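Rho guanine nucleotide exchange factor 12 (Homo sapiens, PDB 1TXD) acts as a guanine nucleotide exchange factor for the GTPase RhoA, this piece of it comprising the catalytic DH domain and the adjoining PH domain. Local coordinates at residues N30-T35 with T175-L180; D47-Q52 with E153-C158; T169-L174 with Q206-V211; Q222-Y227 with L250-R255. The protein carries 1 engineered substitution. One frame throughout, in Å; residues are numbered along the deposited sequence.

Interaction 1. Residues N30-T35 with T175-L180; sequences NELFYT and TKYPLL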
# COMPACT_ATOMS: atom_id res chain seq x y z
N ASN A 30 -12.06 12.62 -23.53
CA ASN A 30 -12.96 13.30 -22.62
C ASN A 30 -13.23 12.53 -21.34
O ASN A 30 -13.54 13.14 -20.32
CB ASN A 30 -14.27 13.61 -23.31
CG ASN A 30 -14.25 14.95 -23.90
OD1 ASN A 30 -14.59 15.93 -23.24
ND2 ASN A 30 -13.82 15.04 -25.18
N GLU A 31 -13.13 11.20 -21.43
CA GLU A 31 -13.22 10.33 -20.29
C GLU A 31 -12.04 10.59 -19.34
O GLU A 31 -12.23 10.59 -18.14
CB GLU A 31 -13.25 8.86 -20.75
CG GLU A 31 -13.46 7.79 -19.68
CD GLU A 31 -14.81 7.87 -18.97
OE1 GLU A 31 -15.49 8.94 -19.06
OE2 GLU A 31 -15.18 6.87 -18.28
N LEU A 32 -10.84 10.80 -19.88
CA LEU A 32 -9.67 11.05 -19.10
C LEU A 32 -9.85 12.38 -18.41
O LEU A 32 -9.70 12.45 -17.18
CB LEU A 32 -8.41 11.05 -19.96
CG LEU A 32 -7.19 11.74 -19.32
CD1 LEU A 32 -6.66 10.99 -18.07
CD2 LEU A 32 -6.13 11.87 -20.34
N PHE A 33 -10.25 13.40 -19.16
CA PHE A 33 -10.45 14.70 -18.56
C PHE A 33 -11.54 14.69 -17.49
O PHE A 33 -11.30 15.15 -16.40
CB PHE A 33 -10.73 15.79 -19.59
CG PHE A 33 -9.58 16.06 -20.56
CD1 PHE A 33 -8.47 15.22 -20.65
CD2 PHE A 33 -9.64 17.15 -21.42
CE1 PHE A 33 -7.45 15.47 -21.58
CE2 PHE A 33 -8.62 17.40 -22.32
CZ PHE A 33 -7.52 16.56 -22.39
N TYR A 34 -12.71 14.13 -17.79
CA TYR A 34 -13.86 14.15 -16.92
C TYR A 34 -13.62 13.42 -15.58
O TYR A 34 -14.02 13.92 -14.55
CB TYR A 34 -15.08 13.54 -17.64
CG TYR A 34 -16.36 13.52 -16.81
CD1 TYR A 34 -17.33 14.51 -16.98
CD2 TYR A 34 -16.60 12.50 -15.83
CE1 TYR A 34 -18.52 14.52 -16.20
CE2 TYR A 34 -17.76 12.52 -15.05
CZ TYR A 34 -18.72 13.53 -15.25
OH TYR A 34 -19.88 13.57 -14.52
N THR A 35 -13.01 12.24 -15.63
CA THR A 35 -12.78 11.45 -14.44
C THR A 35 -11.63 12.05 -13.64
O THR A 35 -11.53 11.78 -12.47
CB THR A 35 -12.44 10.00 -14.77
OG1 THR A 35 -11.34 9.96 -15.70
CG2 THR A 35 -13.58 9.33 -15.50
N THR A 175 -4.59 3.22 -10.74
CA THR A 175 -4.82 1.99 -11.53
C THR A 175 -5.53 2.31 -12.85
O THR A 175 -5.41 1.55 -13.79
CB THR A 175 -5.68 0.96 -10.77
OG1 THR A 175 -6.99 1.50 -10.61
CG2 THR A 175 -5.19 0.76 -9.32
N LYS A 176 -6.20 3.47 -12.92
CA LYS A 176 -7.02 3.86 -14.07
C LYS A 176 -6.23 4.52 -15.21
O LYS A 176 -6.55 4.37 -16.38
CB LYS A 176 -8.16 4.80 -13.60
CG LYS A 176 -9.25 4.17 -12.70
CD LYS A 176 -10.03 3.09 -13.43
CE LYS A 176 -10.90 2.22 -12.50
NZ LYS A 176 -11.99 2.96 -11.80
N TYR A 177 -5.17 5.25 -14.90
CA TYR A 177 -4.45 5.97 -15.96
C TYR A 177 -4.01 5.09 -17.12
O TYR A 177 -4.20 5.47 -18.28
CB TYR A 177 -3.27 6.75 -15.39
CG TYR A 177 -3.68 7.96 -14.62
CD1 TYR A 177 -4.50 8.94 -15.19
CD2 TYR A 177 -3.24 8.16 -13.33
CE1 TYR A 177 -4.84 10.09 -14.49
CE2 TYR A 177 -3.61 9.31 -12.63
CZ TYR A 177 -4.39 10.23 -13.20
OH TYR A 177 -4.74 11.34 -12.49
N PRO A 178 -3.45 3.91 -16.86
CA PRO A 178 -2.97 3.09 -17.96
C PRO A 178 -4.06 2.73 -18.97
O PRO A 178 -3.79 2.72 -20.18
CB PRO A 178 -2.45 1.84 -17.28
CG PRO A 178 -2.17 2.21 -15.92
CD PRO A 178 -3.19 3.29 -15.55
N LEU A 179 -5.25 2.44 -18.48
CA LEU A 179 -6.34 1.96 -19.32
C LEU A 179 -6.91 3.13 -20.12
O LEU A 179 -7.13 3.04 -21.33
CB LEU A 179 -7.42 1.33 -18.43
CG LEU A 179 -6.96 0.34 -17.33
CD1 LEU A 179 -8.04 0.09 -16.23
CD2 LEU A 179 -6.49 -0.99 -18.02
N LEU A 180 -7.08 4.25 -19.45
CA LEU A 180 -7.51 5.48 -20.11
C LEU A 180 -6.61 5.88 -21.28
O LEU A 180 -7.10 6.24 -22.34
CB LEU A 180 -7.57 6.61 -19.11
CG LEU A 180 -8.66 6.48 -18.05
CD1 LEU A 180 -8.35 7.34 -16.83
CD2 LEU A 180 -10.05 6.80 -18.60

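Interaction 2. Residues D47-Q52 with E153-C158; sequences DQVFYQ and ESNPLC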
# COMPACT_ATOMS: atom_id res chain seq x y z
N ASP A 47 -10.23 16.66 1.87
CA ASP A 47 -9.64 17.94 2.37
C ASP A 47 -10.63 18.76 3.12
O ASP A 47 -10.31 19.28 4.20
CB ASP A 47 -8.95 18.75 1.24
CG ASP A 47 -8.35 20.02 1.72
OD1 ASP A 47 -8.86 21.08 1.30
OD2 ASP A 47 -7.44 20.09 2.59
N GLN A 48 -11.81 18.96 2.58
CA GLN A 48 -12.65 20.05 3.14
C GLN A 48 -13.52 19.53 4.30
O GLN A 48 -13.69 20.21 5.32
CB GLN A 48 -13.51 20.73 2.08
CG GLN A 48 -12.76 21.75 1.17
CD GLN A 48 -12.07 22.87 1.96
OE1 GLN A 48 -12.75 23.72 2.55
NE2 GLN A 48 -10.74 22.90 1.94
N VAL A 49 -13.98 18.28 4.16
CA VAL A 49 -14.91 17.73 5.14
C VAL A 49 -14.14 17.20 6.36
O VAL A 49 -14.61 17.41 7.48
CB VAL A 49 -15.84 16.65 4.54
CG1 VAL A 49 -16.70 16.02 5.62
CG2 VAL A 49 -16.71 17.27 3.47
N PHE A 50 -12.95 16.59 6.13
CA PHE A 50 -12.15 15.94 7.12
C PHE A 50 -10.95 16.74 7.57
O PHE A 50 -10.88 17.09 8.74
CB PHE A 50 -11.72 14.51 6.68
CG PHE A 50 -12.87 13.60 6.51
CD1 PHE A 50 -13.44 12.95 7.60
CD2 PHE A 50 -13.50 13.49 5.29
CE1 PHE A 50 -14.58 12.20 7.46
CE2 PHE A 50 -14.64 12.71 5.15
CZ PHE A 50 -15.17 12.06 6.24
N TYR A 51 -9.98 16.97 6.68
CA TYR A 51 -8.67 17.40 7.10
C TYR A 51 -8.76 18.82 7.61
O TYR A 51 -8.33 19.12 8.73
CB TYR A 51 -7.65 17.34 5.97
CG TYR A 51 -6.35 18.00 6.37
CD1 TYR A 51 -5.43 17.34 7.14
CD2 TYR A 51 -6.12 19.35 6.09
CE1 TYR A 51 -4.23 17.99 7.60
CE2 TYR A 51 -4.94 20.01 6.51
CZ TYR A 51 -3.98 19.28 7.25
OH TYR A 51 -2.82 19.92 7.66
N GLN A 52 -9.31 19.70 6.82
CA GLN A 52 -9.35 21.14 7.21
C GLN A 52 -10.13 21.30 8.53
O GLN A 52 -9.62 21.89 9.47
CB GLN A 52 -9.95 21.99 6.14
CG GLN A 52 -9.11 22.26 4.84
CD GLN A 52 -7.67 22.75 5.06
OE1 GLN A 52 -7.44 23.74 5.82
NE2 GLN A 52 -6.72 22.15 4.33
N GLU A 153 -18.86 12.23 8.43
CA GLU A 153 -19.33 11.21 7.51
C GLU A 153 -20.87 11.28 7.27
O GLU A 153 -21.38 10.68 6.35
CB GLU A 153 -18.97 9.78 8.01
CG GLU A 153 -17.49 9.53 8.12
CD GLU A 153 -17.12 8.21 8.79
OE1 GLU A 153 -17.94 7.66 9.55
OE2 GLU A 153 -15.99 7.73 8.56
N SER A 154 -21.57 12.00 8.12
CA SER A 154 -22.96 12.31 7.88
C SER A 154 -23.16 13.41 6.80
O SER A 154 -24.24 13.50 6.23
CB SER A 154 -23.65 12.69 9.20
OG SER A 154 -23.51 14.06 9.49
N ASN A 155 -22.12 14.21 6.52
CA ASN A 155 -22.14 15.18 5.41
C ASN A 155 -22.56 14.49 4.12
O ASN A 155 -21.97 13.49 3.79
CB ASN A 155 -20.74 15.82 5.21
CG ASN A 155 -20.80 17.13 4.45
OD1 ASN A 155 -21.35 17.19 3.39
ND2 ASN A 155 -20.24 18.17 5.02
N PRO A 156 -23.56 14.98 3.40
CA PRO A 156 -23.95 14.40 2.10
C PRO A 156 -22.83 14.24 1.08
O PRO A 156 -22.90 13.33 0.25
CB PRO A 156 -25.04 15.37 1.56
CG PRO A 156 -25.60 16.05 2.75
CD PRO A 156 -24.50 16.06 3.82
N LEU A 157 -21.79 15.07 1.15
CA LEU A 157 -20.67 14.99 0.20
C LEU A 157 -19.94 13.65 0.29
O LEU A 157 -19.28 13.22 -0.65
CB LEU A 157 -19.70 16.16 0.37
CG LEU A 157 -20.32 17.56 0.31
CD1 LEU A 157 -19.28 18.59 0.72
CD2 LEU A 157 -20.82 17.86 -1.08
N CYS A 158 -20.12 12.97 1.40
CA CYS A 158 -19.51 11.69 1.64
C CYS A 158 -20.26 10.57 0.96
O CYS A 158 -19.71 9.47 0.80
CB CYS A 158 -19.43 11.42 3.14
SG CYS A 158 -18.16 12.39 4.02

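Interaction 3. Residues T169-L174 with Q206-V211; sequences TQMQRL and QILNFV. Engineered in segment 206-211: Phe210 (natural residue Tyr).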
# COMPACT_ATOMS: atom_id res chain seq x y z
N THR A 169 -9.17 6.28 -2.63
CA THR A 169 -9.50 6.79 -3.95
C THR A 169 -8.24 7.17 -4.71
O THR A 169 -8.23 6.96 -5.96
CB THR A 169 -10.48 7.95 -3.95
OG1 THR A 169 -10.03 8.99 -3.06
CG2 THR A 169 -11.83 7.50 -3.40
N GLN A 170 -7.17 7.64 -4.02
CA GLN A 170 -5.91 7.92 -4.71
C GLN A 170 -5.31 6.67 -5.40
O GLN A 170 -4.98 6.71 -6.60
CB GLN A 170 -4.88 8.47 -3.77
CG GLN A 170 -3.66 8.96 -4.50
CD GLN A 170 -3.95 10.16 -5.49
OE1 GLN A 170 -4.99 10.86 -5.41
NE2 GLN A 170 -3.02 10.38 -6.42
N MET A 171 -5.16 5.57 -4.67
CA MET A 171 -4.61 4.35 -5.28
C MET A 171 -5.47 3.95 -6.46
O MET A 171 -4.93 3.59 -7.50
CB MET A 171 -4.50 3.23 -4.24
CG MET A 171 -4.00 1.84 -4.74
SD MET A 171 -2.18 1.77 -4.97
CE MET A 171 -2.10 1.79 -6.69
N GLN A 172 -6.80 4.03 -6.34
CA GLN A 172 -7.67 3.50 -7.40
C GLN A 172 -7.44 4.29 -8.70
O GLN A 172 -7.33 3.72 -9.77
CB GLN A 172 -9.17 3.52 -7.02
CG GLN A 172 -10.08 2.81 -8.10
CD GLN A 172 -9.83 1.28 -8.24
OE1 GLN A 172 -9.04 0.70 -7.47
NE2 GLN A 172 -10.53 0.62 -9.20
N ARG A 173 -7.37 5.60 -8.56
CA ARG A 173 -7.10 6.52 -9.65
C ARG A 173 -5.85 6.15 -10.44
O ARG A 173 -5.84 6.14 -11.68
CB ARG A 173 -7.02 7.98 -9.12
CG ARG A 173 -6.85 9.01 -10.26
CD ARG A 173 -7.88 8.88 -11.38
NE ARG A 173 -7.80 9.97 -12.35
CZ ARG A 173 -8.46 9.97 -13.52
NH1 ARG A 173 -9.27 9.01 -13.77
NH2 ARG A 173 -8.33 10.95 -14.43
N LEU A 174 -4.81 5.80 -9.72
CA LEU A 174 -3.58 5.44 -10.35
C LEU A 174 -3.70 4.12 -11.12
O LEU A 174 -2.99 3.95 -12.07
CB LEU A 174 -2.48 5.36 -9.32
CG LEU A 174 -1.51 6.51 -9.30
CD1 LEU A 174 -2.19 7.76 -8.80
CD2 LEU A 174 -0.46 6.12 -8.37
N GLN A 206 4.58 2.14 -15.35
CA GLN A 206 5.77 2.27 -14.48
C GLN A 206 5.45 2.97 -13.14
O GLN A 206 5.88 2.51 -12.12
CB GLN A 206 6.88 3.07 -15.17
CG GLN A 206 7.83 2.27 -16.07
CD GLN A 206 8.97 3.15 -16.61
OE1 GLN A 206 9.24 3.15 -17.81
NE2 GLN A 206 9.60 3.95 -15.72
N ILE A 207 4.74 4.08 -13.20
CA ILE A 207 4.31 4.83 -12.02
C ILE A 207 3.47 3.95 -11.08
O ILE A 207 3.70 3.92 -9.88
CB ILE A 207 3.47 6.03 -12.43
CG1 ILE A 207 4.34 7.12 -13.03
CG2 ILE A 207 2.71 6.58 -11.27
CD1 ILE A 207 3.53 8.30 -13.68
N LEU A 208 2.49 3.27 -11.64
CA LEU A 208 1.65 2.40 -10.88
C LEU A 208 2.50 1.34 -10.20
O LEU A 208 2.34 1.14 -9.01
CB LEU A 208 0.59 1.75 -11.78
CG LEU A 208 -0.27 0.64 -11.18
CD1 LEU A 208 -1.06 1.15 -10.00
CD2 LEU A 208 -1.19 -0.04 -12.30
N ASN A 209 3.38 0.66 -10.95
CA ASN A 209 4.25 -0.35 -10.36
C ASN A 209 5.14 0.15 -9.22
O ASN A 209 5.40 -0.61 -8.29
CB ASN A 209 5.14 -1.01 -11.44
CG ASN A 209 4.34 -1.84 -12.41
OD1 ASN A 209 4.51 -1.72 -13.63
ND2 ASN A 209 3.46 -2.70 -11.89
N PHE A 210 5.60 1.41 -9.30
CA PHE A 210 6.44 2.04 -8.26
C PHE A 210 5.57 2.30 -7.06
O PHE A 210 5.98 2.18 -5.92
CB PHE A 210 7.01 3.38 -8.78
CG PHE A 210 7.88 4.15 -7.77
CD1 PHE A 210 7.33 5.12 -6.95
CD2 PHE A 210 9.26 3.93 -7.69
CE1 PHE A 210 8.13 5.86 -6.03
CE2 PHE A 210 10.08 4.65 -6.80
CZ PHE A 210 9.49 5.62 -5.95
N VAL A 211 4.35 2.75 -7.30
CA VAL A 211 3.46 2.99 -6.18
C VAL A 211 3.09 1.67 -5.52
O VAL A 211 3.27 1.51 -4.33
CB VAL A 211 2.29 3.78 -6.58
CG1 VAL A 211 1.23 3.79 -5.42
CG2 VAL A 211 2.78 5.17 -6.89

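Interaction 4. Residues Q222-Y227 with L250-R255; sequences QRLEDY and LDLTKR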
# COMPACT_ATOMS: atom_id res chain seq x y z
N GLN A 222 3.61 -2.23 8.50
CA GLN A 222 2.49 -1.88 9.37
C GLN A 222 1.97 -3.16 10.07
O GLN A 222 1.51 -3.14 11.24
CB GLN A 222 1.42 -1.13 8.57
CG GLN A 222 0.31 -0.46 9.43
CD GLN A 222 -0.70 -1.49 9.93
OE1 GLN A 222 -1.14 -2.37 9.16
NE2 GLN A 222 -0.99 -1.47 11.23
N ARG A 223 2.11 -4.30 9.40
CA ARG A 223 1.77 -5.57 10.04
C ARG A 223 2.67 -5.80 11.24
O ARG A 223 2.20 -6.10 12.33
CB ARG A 223 1.93 -6.70 9.08
CG ARG A 223 0.68 -7.01 8.30
CD ARG A 223 0.75 -8.40 7.65
NE ARG A 223 1.92 -8.49 6.75
CZ ARG A 223 1.93 -8.23 5.42
NH1 ARG A 223 0.85 -7.83 4.75
NH2 ARG A 223 3.07 -8.39 4.73
N LEU A 224 3.96 -5.65 11.03
CA LEU A 224 4.94 -5.71 12.10
C LEU A 224 4.68 -4.75 13.19
O LEU A 224 4.76 -5.12 14.36
CB LEU A 224 6.34 -5.44 11.55
CG LEU A 224 7.09 -6.69 11.09
CD1 LEU A 224 8.50 -6.27 10.67
CD2 LEU A 224 7.15 -7.72 12.20
N GLU A 225 4.34 -3.51 12.84
CA GLU A 225 4.15 -2.46 13.85
C GLU A 225 3.00 -2.85 14.79
O GLU A 225 2.97 -2.53 15.99
CB GLU A 225 3.83 -1.15 13.12
CG GLU A 225 3.83 0.06 13.98
CD GLU A 225 3.72 1.33 13.13
OE1 GLU A 225 4.71 1.65 12.43
OE2 GLU A 225 2.66 1.98 13.15
N ASP A 226 2.03 -3.51 14.18
CA ASP A 226 0.89 -4.12 14.87
C ASP A 226 1.35 -5.28 15.74
O ASP A 226 0.96 -5.38 16.89
CB ASP A 226 -0.13 -4.66 13.83
CG ASP A 226 -1.46 -5.04 14.48
OD1 ASP A 226 -2.12 -4.14 15.07
OD2 ASP A 226 -1.89 -6.21 14.45
N TYR A 227 2.18 -6.16 15.17
CA TYR A 227 2.69 -7.27 15.96
C TYR A 227 3.51 -6.71 17.11
O TYR A 227 3.32 -7.09 18.26
CB TYR A 227 3.51 -8.20 15.08
CG TYR A 227 2.71 -8.92 14.02
CD1 TYR A 227 1.32 -9.00 14.06
CD2 TYR A 227 3.36 -9.56 13.01
CE1 TYR A 227 0.60 -9.67 13.05
CE2 TYR A 227 2.67 -10.25 12.03
CZ TYR A 227 1.30 -10.31 12.05
OH TYR A 227 0.67 -11.02 11.04
N LEU A 250 12.85 -6.35 22.94
CA LEU A 250 12.87 -6.82 21.56
C LEU A 250 11.98 -5.94 20.69
O LEU A 250 10.79 -5.74 20.99
CB LEU A 250 12.39 -8.27 21.44
CG LEU A 250 12.21 -8.79 20.01
CD1 LEU A 250 13.55 -8.97 19.34
CD2 LEU A 250 11.40 -10.08 19.98
N ASP A 251 12.56 -5.45 19.61
CA ASP A 251 11.88 -4.57 18.68
C ASP A 251 11.84 -5.17 17.28
O ASP A 251 12.77 -5.00 16.49
CB ASP A 251 12.57 -3.21 18.65
CG ASP A 251 11.68 -2.13 18.06
OD1 ASP A 251 10.80 -2.50 17.25
OD2 ASP A 251 11.78 -0.92 18.37
N LEU A 252 10.73 -5.85 16.97
CA LEU A 252 10.48 -6.41 15.64
C LEU A 252 10.66 -5.38 14.52
O LEU A 252 11.19 -5.71 13.46
CB LEU A 252 9.07 -7.04 15.56
CG LEU A 252 8.56 -7.92 16.72
CD1 LEU A 252 7.07 -8.30 16.57
CD2 LEU A 252 9.42 -9.17 16.87
N THR A 253 10.25 -4.13 14.76
CA THR A 253 10.21 -3.11 13.71
C THR A 253 11.57 -2.68 13.16
O THR A 253 11.65 -2.05 12.10
CB THR A 253 9.43 -1.84 14.19
OG1 THR A 253 10.14 -1.18 15.24
CG2 THR A 253 8.08 -2.20 14.83
N LYS A 254 12.65 -3.02 13.87
CA LYS A 254 14.00 -2.64 13.41
C LYS A 254 14.62 -3.67 12.46
O LYS A 254 15.80 -3.61 12.15
CB LYS A 254 14.93 -2.33 14.60
CG LYS A 254 14.82 -0.89 15.13
CD LYS A 254 15.50 0.15 14.20
CE LYS A 254 14.51 0.90 13.29
NZ LYS A 254 13.32 1.39 14.03
N ARG A 255 13.80 -4.61 12.01
CA ARG A 255 14.15 -5.49 10.90
C ARG A 255 12.90 -5.82 10.09
O ARG A 255 11.79 -5.79 10.60
CB ARG A 255 14.79 -6.78 11.44
CG ARG A 255 13.87 -7.67 12.29
CD ARG A 255 13.98 -7.43 13.79
NE ARG A 255 15.19 -8.02 14.35
CZ ARG A 255 15.59 -7.91 15.61
NH1 ARG A 255 14.89 -7.19 16.48
NH2 ARG A 255 16.71 -8.51 15.99

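Interaction 1. Residues N30-T35 with T175-L180
Leu180 reaches from helix 169-186 toward Glu31, Leu32 and Thr35 on helix 20-57, joining two long helices of the DH helical bundle, whose short segments run nearly antiparallel at 159° with their axes 10.5 Å apart. Its two methyls divide the work. Leu180 CD2 lies 3.7 Å from Glu31 CG, the two side chains crossing at about a right angle; the glutamate thus lends its aliphatic part to the packing, while its place on the exposed side of the helix suits a charged end. Leu180 CD1 approaches Leu32 CD1 and, at 4.1 Å, Thr35 OG1, the threonine and leucine side chains passing in opposite directions. Leu32 also crosses Tyr177 at about a right angle: Leu32 CD1 sits at the edge of the ring, near the ring plane, 4.1 Å from Tyr177 CE1. A branched aliphatic residue fits this buried place, where Met86 of helix 72-90 adds further cover. The hydroxyl of Tyr177 hydrogen-bonds to Glu36, one turn along from Leu32, so the ring is held at both its apolar edge and its polar end. Thr35 brings a hydroxyl into the contact, and Arg173 NH1 hydrogen-bonds to its OG1. The chi1 of 53° places that oxygen between backbone N and carbonyl carbon, folded back over the preceding turn, where it donates to Glu31 O. A valine here would probably leave Arg173 NH1 and Glu31 O each without the hydroxyl. Thr35 OG1 stands 2.7 Å from Glu31 O, a carbonyl that also accepts from Thr35 N.

Interaction 2. Residues D47-Q52 with E153-C158
Val49 of helix 20-57 faces the bend that follows helix 143-154 in the DH domain, and its branches part at CB to meet partly different neighbours. Both touch Asn155. Val49 CG1, anti to the backbone N (chi1 175°), approaches Asn155 CB and adds Cys158 SG at 4.2 Å; on its own helix it rests over one face of the Phe50 ring, offset toward the rim. Val49 CG2 lies 4.0 Å from Asn155 ND2 and adds Leu157 CD1 at the same distance. A beta-branched residue suits this place because its two methyls spread over three neighbours. Beside it, the Phe50 ring takes Glu153 CG at its edge, 3.9 Å from Phe50 CZ, and Cys158 SG obliquely, 3.7 Å from Phe50 CE2, in a sulfur-aromatic contact. The polar end of Glu153 goes elsewhere: OE2 accepts from the backbone N of Leu163. Asn155 shapes the bend through an Asx turn, Asn155 OD1 accepting from Leu157 N at 3.1 Å along a nearly straight N-H line (170°). With an alanine here, Leu157 N would be likely to lose this acceptor, the turn to shift and a gap to open beside Val49. No hydrogen bond crosses between the segments, so their cohesion comes from dispersion among aliphatic carbons, sulfur and ring, with the Asn155 amide beside the methyls, whereas Asn155 OD1 and Glu153 OE2 are spent on backbone N-H groups of the second segment and its continuation.

Interaction 3. Residues T169-L174 with Q206-V211
Leu174 and Val211 form the buried heart of this contact between helix 169-186 and helix 191-230 of the DH bundle. Leu174 CD2 meets Val211 CG2 at 3.7 Å, the side chains crossing at about a right angle, and Leu174 CD2 lies more loosely, 4.3 Å away, beside Ile207 CG2, which is buried too. Ala121 of helix 112-126 also covers Leu174. Met171 and Leu208, both partly exposed, make the side that is partly open to solvent, yet close approach persists there. Met171 runs with CG anti to the backbone N (chi1 177°) and then bends at chi2 and chi3, which swings its methyl across to the neighbouring helix: Met171 CE touches Leu208 CD1 at 3.5 Å, and Met171 SD slides past Val211 CG1 at 4.0 Å. An unbranched, flexible methionine suits such an edge, since it can bend to follow the surface opposite. Leu208 CD1 also approaches the backbone of Leu174, 4.0 Å from Leu174 O. The segment axes pass 10.6 Å apart at 144°, a spacing that large aliphatic residues span. No hydrogen bond crosses the contact, so it rests on shape and on the burial of aliphatic carbon and thioether sulfur rather than on any directional bond.

Interaction 4. Residues Q222-Y227 with L250-R255
Leu252 packs against Leu224 and Tyr227 where the last long helix of the DH domain, 191-230, meets the loop leading into strand 257-266 of the PH beta sandwich. Leu250 opens that loop from a buried position, and its O atom accepts from Gln228, a little farther along the helix. Asp251 next binds its own loop, its backbone O accepting from Arg255 NH1. Leu252 follows in a short 3-10 turn and supplies about half of this segment's buried surface. Leu252 CB meets Leu224 CD2 at 3.9 Å, and Leu252 CD1 reaches Tyr227 CB at the same distance; Leu280 of strand 275-280 closes in on the PH side, which explains a leucine in so enclosed a place. Thr253 lays its methyl against the helix backbone, Thr253 CG2 lying 4.1 Å from Glu225 CA, a small group suited to a shallow approach. The Arg255 side chain is engaged within the PH side, with NE in a salt bridge to Asp282 and Arg255 NH1 lying 3.0 Å from Asp251 O. That donor comes from above the carbonyl plane, on the face opposite Lys254 N. Across the interface, the backbone Arg255 O faces the methyl Leu224 CD1 at 3.3 Å.

Interactions 1, 2 and 3 lie within the DH domain, while interaction 4 joins its last helix to the PH domain. Interactions 1 and 2 share helix 20-57, their centres about 25 Å apart, and the chain makes the second between the two halves of the first. Interactions 1 and 3 share helix 169-186 and alternate along the sequence; with centres about 13 Å apart they touch, among other places where Thr175 packs on Leu208. Helix 191-230 carries interaction 3 and then, about 26 Å away between centres, interaction 4. This one helix therefore links the core of the exchange domain to the PH module; interaction 4 lies about 38 Å from interaction 1, centre to centre.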